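Local coordinates for lysine cyclodeaminase (Streptomyces pristinaespiralis, PDB 5YU3), which catalyses the NAD-dependent cyclodeamination of L-lysine to L-pipecolic acid with release of ammonia, and probably handles L-ornithine in the same way, giving proline, at residues E2-V14 with F315-G329. Numbering follows the deposited sequence.
Sequences ETWVLGRRDVAEV and FLEAAAERDLGIRVG
Trp-4 and Arg-327 form a non-hydrogen-bonded pair where strand 326-328, an outermost strand of the mixed sheet within this chain, runs antiparallel to strand 3-6. Thr-3 with Val-328 and Val-5 with Ile-326 make the flanking hydrogen-bonded pairs; their beta-branched side chains suit extended backbone and share the other face, where Val-5 CG2 touches Val-328 CG2 and Val-5 packs as well on Val-328 of the second subunit. Trp-4 CB lies over the centre of the Arg-327 guanidinium, 3.7 Å from Arg-327 CZ; Arg-327 NH1 bonds to Glu-2 O (3.2 Å) in the guanidinium plane. With CG anti to the backbone N (chi1 -175°), the indole reaches from the sheet to the last turns of helix 305-321, its plane 9° from the guanidinium's. Trp-4 NE1 donates, in the ring plane, a 2.8 Å bond to Leu-324 O. Beyond it CZ2 and CH2 meet the small Ala-319 and Ala-320, which let the broad indole come close, and Leu-316 CD2 makes a CH-pi contact over the six-membered ring. Val-14 CG1 extends the apolar contact to Phe-315 and Ala-318. Gly-325 has backbone angles (phi 93°) that would press a CB against the preceding carbonyl oxygen, and Trp-4 and Leu-6 fill the same place. Asp-10 links the N-cap of helix 8-18 to this loop: OD2 accepts from Gly-7 N at 2.8 Å, OD1 weakly from Gly-325 N at 3.1 Å.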
# COMPACT_ATOMS: atom_id res chain seq x y z
N GLU A 2 13.55 6.56 14.53
CA GLU A 2 14.02 6.34 13.18
C GLU A 2 13.53 4.98 12.70
O GLU A 2 13.26 4.08 13.50
CB GLU A 2 15.55 6.41 13.08
CG GLU A 2 16.12 7.78 13.42
CD GLU A 2 17.64 7.76 13.46
OE1 GLU A 2 18.19 6.94 14.21
OE2 GLU A 2 18.27 8.55 12.72
N THR A 3 13.43 4.85 11.38
CA THR A 3 13.00 3.59 10.79
C THR A 3 14.15 2.59 10.81
O THR A 3 15.28 2.93 10.44
CB THR A 3 12.52 3.82 9.36
OG1 THR A 3 11.38 4.69 9.37
CG2 THR A 3 12.12 2.51 8.70
N TRP A 4 13.86 1.37 11.23
CA TRP A 4 14.83 0.28 11.17
C TRP A 4 14.80 -0.30 9.76
O TRP A 4 13.79 -0.88 9.36
CB TRP A 4 14.47 -0.76 12.22
CG TRP A 4 15.43 -1.91 12.38
CD1 TRP A 4 16.73 -1.97 11.98
CD2 TRP A 4 15.13 -3.16 13.01
NE1 TRP A 4 17.27 -3.20 12.33
CE2 TRP A 4 16.30 -3.94 12.95
CE3 TRP A 4 13.98 -3.70 13.59
CZ2 TRP A 4 16.36 -5.23 13.47
CZ3 TRP A 4 14.04 -4.99 14.11
CH2 TRP A 4 15.23 -5.74 14.05
N VAL A 5 15.87 -0.11 9.00
CA VAL A 5 15.96 -0.61 7.63
C VAL A 5 16.88 -1.82 7.64
O VAL A 5 18.04 -1.71 8.05
CB VAL A 5 16.45 0.45 6.65
CG1 VAL A 5 16.60 -0.15 5.26
CG2 VAL A 5 15.49 1.63 6.60
N LEU A 6 16.38 -2.95 7.16
CA LEU A 6 17.23 -4.11 6.89
C LEU A 6 17.64 -4.06 5.42
O LEU A 6 16.82 -4.31 4.54
CB LEU A 6 16.48 -5.40 7.21
CG LEU A 6 16.07 -5.64 8.66
CD1 LEU A 6 15.53 -7.05 8.81
CD2 LEU A 6 17.26 -5.41 9.60
N GLY A 7 18.91 -3.75 5.16
CA GLY A 7 19.39 -3.81 3.79
C GLY A 7 19.41 -5.23 3.27
O GLY A 7 19.33 -6.21 4.02
N ARG A 8 19.51 -5.36 1.94
CA ARG A 8 19.69 -6.68 1.32
C ARG A 8 20.86 -7.42 1.96
O ARG A 8 20.84 -8.65 2.09
CB ARG A 8 19.91 -6.54 -0.19
CG ARG A 8 21.10 -5.66 -0.59
CD ARG A 8 21.38 -5.64 -2.10
NE ARG A 8 20.24 -5.14 -2.86
CZ ARG A 8 20.28 -4.15 -3.76
NH1 ARG A 8 21.43 -3.54 -4.04
NH2 ARG A 8 19.17 -3.79 -4.38
N ARG A 9 21.90 -6.68 2.37
CA ARG A 9 23.04 -7.30 3.03
C ARG A 9 22.64 -7.89 4.37
O ARG A 9 23.03 -9.01 4.71
CB ARG A 9 24.16 -6.26 3.18
CG ARG A 9 25.20 -6.58 4.24
CD ARG A 9 26.21 -7.58 3.72
NE ARG A 9 27.28 -7.81 4.69
CZ ARG A 9 28.21 -8.76 4.55
NH1 ARG A 9 28.19 -9.56 3.49
NH2 ARG A 9 29.15 -8.92 5.47
N ASP A 10 21.81 -7.17 5.13
CA ASP A 10 21.35 -7.68 6.42
C ASP A 10 20.50 -8.93 6.26
O ASP A 10 20.64 -9.90 7.01
CB ASP A 10 20.58 -6.60 7.17
CG ASP A 10 21.42 -5.36 7.41
OD1 ASP A 10 22.45 -5.47 8.10
OD2 ASP A 10 21.05 -4.28 6.92
N VAL A 11 19.58 -8.93 5.28
CA VAL A 11 18.79 -10.13 5.03
C VAL A 11 19.69 -11.30 4.64
O VAL A 11 19.52 -12.42 5.12
CB VAL A 11 17.71 -9.85 3.97
CG1 VAL A 11 17.08 -11.13 3.50
CG2 VAL A 11 16.65 -8.90 4.56
N ALA A 12 20.68 -11.04 3.78
CA ALA A 12 21.63 -12.08 3.39
C ALA A 12 22.38 -12.62 4.61
O ALA A 12 22.61 -13.84 4.72
CB ALA A 12 22.61 -11.53 2.36
N GLU A 13 22.75 -11.75 5.54
CA GLU A 13 23.50 -12.22 6.70
C GLU A 13 22.62 -13.02 7.64
O GLU A 13 23.10 -13.97 8.28
CB GLU A 13 24.15 -11.04 7.42
CG GLU A 13 25.29 -10.42 6.62
CD GLU A 13 26.44 -11.39 6.42
OE1 GLU A 13 27.26 -11.52 7.36
OE2 GLU A 13 26.51 -12.03 5.35
N VAL A 14 21.33 -12.68 7.75
CA VAL A 14 20.43 -13.49 8.57
C VAL A 14 20.36 -14.91 8.02
O VAL A 14 20.48 -15.89 8.77
CB VAL A 14 19.04 -12.85 8.65
CG1 VAL A 14 18.03 -13.86 9.20
CG2 VAL A 14 19.07 -11.61 9.55
N PHE A 315 12.37 -12.75 10.65
CA PHE A 315 13.55 -11.99 10.27
C PHE A 315 13.90 -10.93 11.30
O PHE A 315 15.08 -10.74 11.63
CB PHE A 315 13.35 -11.34 8.90
CG PHE A 315 13.69 -12.23 7.75
CD1 PHE A 315 15.00 -12.34 7.31
CD2 PHE A 315 12.71 -12.99 7.13
CE1 PHE A 315 15.32 -13.17 6.24
CE2 PHE A 315 13.03 -13.83 6.07
CZ PHE A 315 14.34 -13.92 5.62
N LEU A 316 12.90 -10.20 11.81
CA LEU A 316 13.21 -9.13 12.76
C LEU A 316 13.73 -9.69 14.08
O LEU A 316 14.58 -9.06 14.72
CB LEU A 316 11.97 -8.27 13.02
CG LEU A 316 11.47 -7.47 11.82
CD1 LEU A 316 10.33 -6.55 12.25
CD2 LEU A 316 12.60 -6.69 11.16
N GLU A 317 13.24 -10.86 14.50
CA GLU A 317 13.77 -11.49 15.70
C GLU A 317 15.25 -11.82 15.53
O GLU A 317 16.07 -11.53 16.42
CB GLU A 317 12.97 -12.75 16.03
CG GLU A 317 11.59 -12.47 16.60
CD GLU A 317 10.77 -13.73 16.79
OE1 GLU A 317 11.31 -14.83 16.57
OE2 GLU A 317 9.57 -13.62 17.13
N ALA A 318 15.61 -12.43 14.40
CA ALA A 318 17.01 -12.76 14.15
C ALA A 318 17.85 -11.50 13.99
O ALA A 318 18.98 -11.44 14.49
CB ALA A 318 17.13 -13.66 12.91
N ALA A 319 17.33 -10.49 13.29
CA ALA A 319 18.08 -9.25 13.09
C ALA A 319 18.26 -8.50 14.40
O ALA A 319 19.33 -7.92 14.64
CB ALA A 319 17.38 -8.37 12.05
N ALA A 320 17.24 -8.47 15.25
CA ALA A 320 17.36 -7.78 16.53
C ALA A 320 18.39 -8.46 17.43
O ALA A 320 19.19 -7.79 18.09
CB ALA A 320 16.00 -7.73 17.23
N GLU A 321 18.36 -9.80 17.47
CA GLU A 321 19.33 -10.59 18.21
C GLU A 321 20.76 -10.23 17.83
O GLU A 321 21.66 -10.19 18.68
CB GLU A 321 19.06 -12.06 17.93
CG GLU A 321 19.53 -13.06 18.94
CD GLU A 321 19.41 -14.47 18.38
OE1 GLU A 321 18.37 -14.76 17.74
OE2 GLU A 321 20.36 -15.26 18.54
N ARG A 322 20.99 -9.98 16.54
CA ARG A 322 22.32 -9.74 16.00
C ARG A 322 22.62 -8.27 15.76
O ARG A 322 23.67 -7.95 15.20
CB ARG A 322 22.48 -10.52 14.69
CG ARG A 322 22.38 -12.01 14.89
CD ARG A 322 22.24 -12.78 13.58
NE ARG A 322 22.62 -14.17 13.79
CZ ARG A 322 21.80 -15.10 14.27
NH1 ARG A 322 20.54 -14.79 14.56
NH2 ARG A 322 22.25 -16.33 14.45
N ASP A 323 21.71 -7.39 16.16
CA ASP A 323 21.87 -5.94 15.99
C ASP A 323 22.19 -5.57 14.54
O ASP A 323 23.05 -4.73 14.26
CB ASP A 323 22.95 -5.40 16.95
CG ASP A 323 22.86 -3.90 17.12
OD1 ASP A 323 21.74 -3.36 17.02
OD2 ASP A 323 23.91 -3.25 17.34
N LEU A 324 21.49 -6.22 13.61
CA LEU A 324 21.67 -5.97 12.19
C LEU A 324 20.77 -4.81 11.71
O LEU A 324 19.80 -4.44 12.37
CB LEU A 324 21.36 -7.23 11.38
CG LEU A 324 22.39 -8.36 11.55
CD1 LEU A 324 21.87 -9.67 10.95
CD2 LEU A 324 23.72 -7.97 10.93
N GLY A 325 21.12 -4.25 10.56
CA GLY A 325 20.34 -3.20 9.94
C GLY A 325 20.81 -1.81 10.33
O GLY A 325 21.71 -1.63 11.16
N ILE A 326 20.18 -0.80 9.72
CA ILE A 326 20.52 0.59 9.99
C ILE A 326 19.27 1.35 10.42
O ILE A 326 18.14 0.91 10.21
CB ILE A 326 21.17 1.28 8.77
CG1 ILE A 326 20.22 1.25 7.56
CG2 ILE A 326 22.51 0.62 8.45
CD1 ILE A 326 20.74 2.04 6.37
N ARG A 327 19.50 2.49 11.06
CA ARG A 327 18.42 3.40 11.45
C ARG A 327 18.48 4.60 10.51
O ARG A 327 19.53 5.24 10.38
CB ARG A 327 18.57 3.85 12.90
CG ARG A 327 18.39 2.74 13.91
CD ARG A 327 16.92 2.52 14.18
NE ARG A 327 16.70 1.28 14.91
CZ ARG A 327 15.51 0.90 15.37
NH1 ARG A 327 14.44 1.67 15.17
NH2 ARG A 327 15.39 -0.25 16.03
N VAL A 328 17.37 4.89 9.85
CA VAL A 328 17.28 6.04 8.95
C VAL A 328 16.10 6.90 9.40
O VAL A 328 14.98 6.40 9.53
CB VAL A 328 17.11 5.62 7.48
CG1 VAL A 328 17.20 6.85 6.58
CG2 VAL A 328 18.16 4.59 7.07
N GLY A 329 16.36 8.18 9.63
CA GLY A 329 15.27 9.10 9.88
C GLY A 329 14.64 9.47 8.56
O GLY A 329 15.20 10.28 7.81
O HOH W 1 19.07 9.06 9.62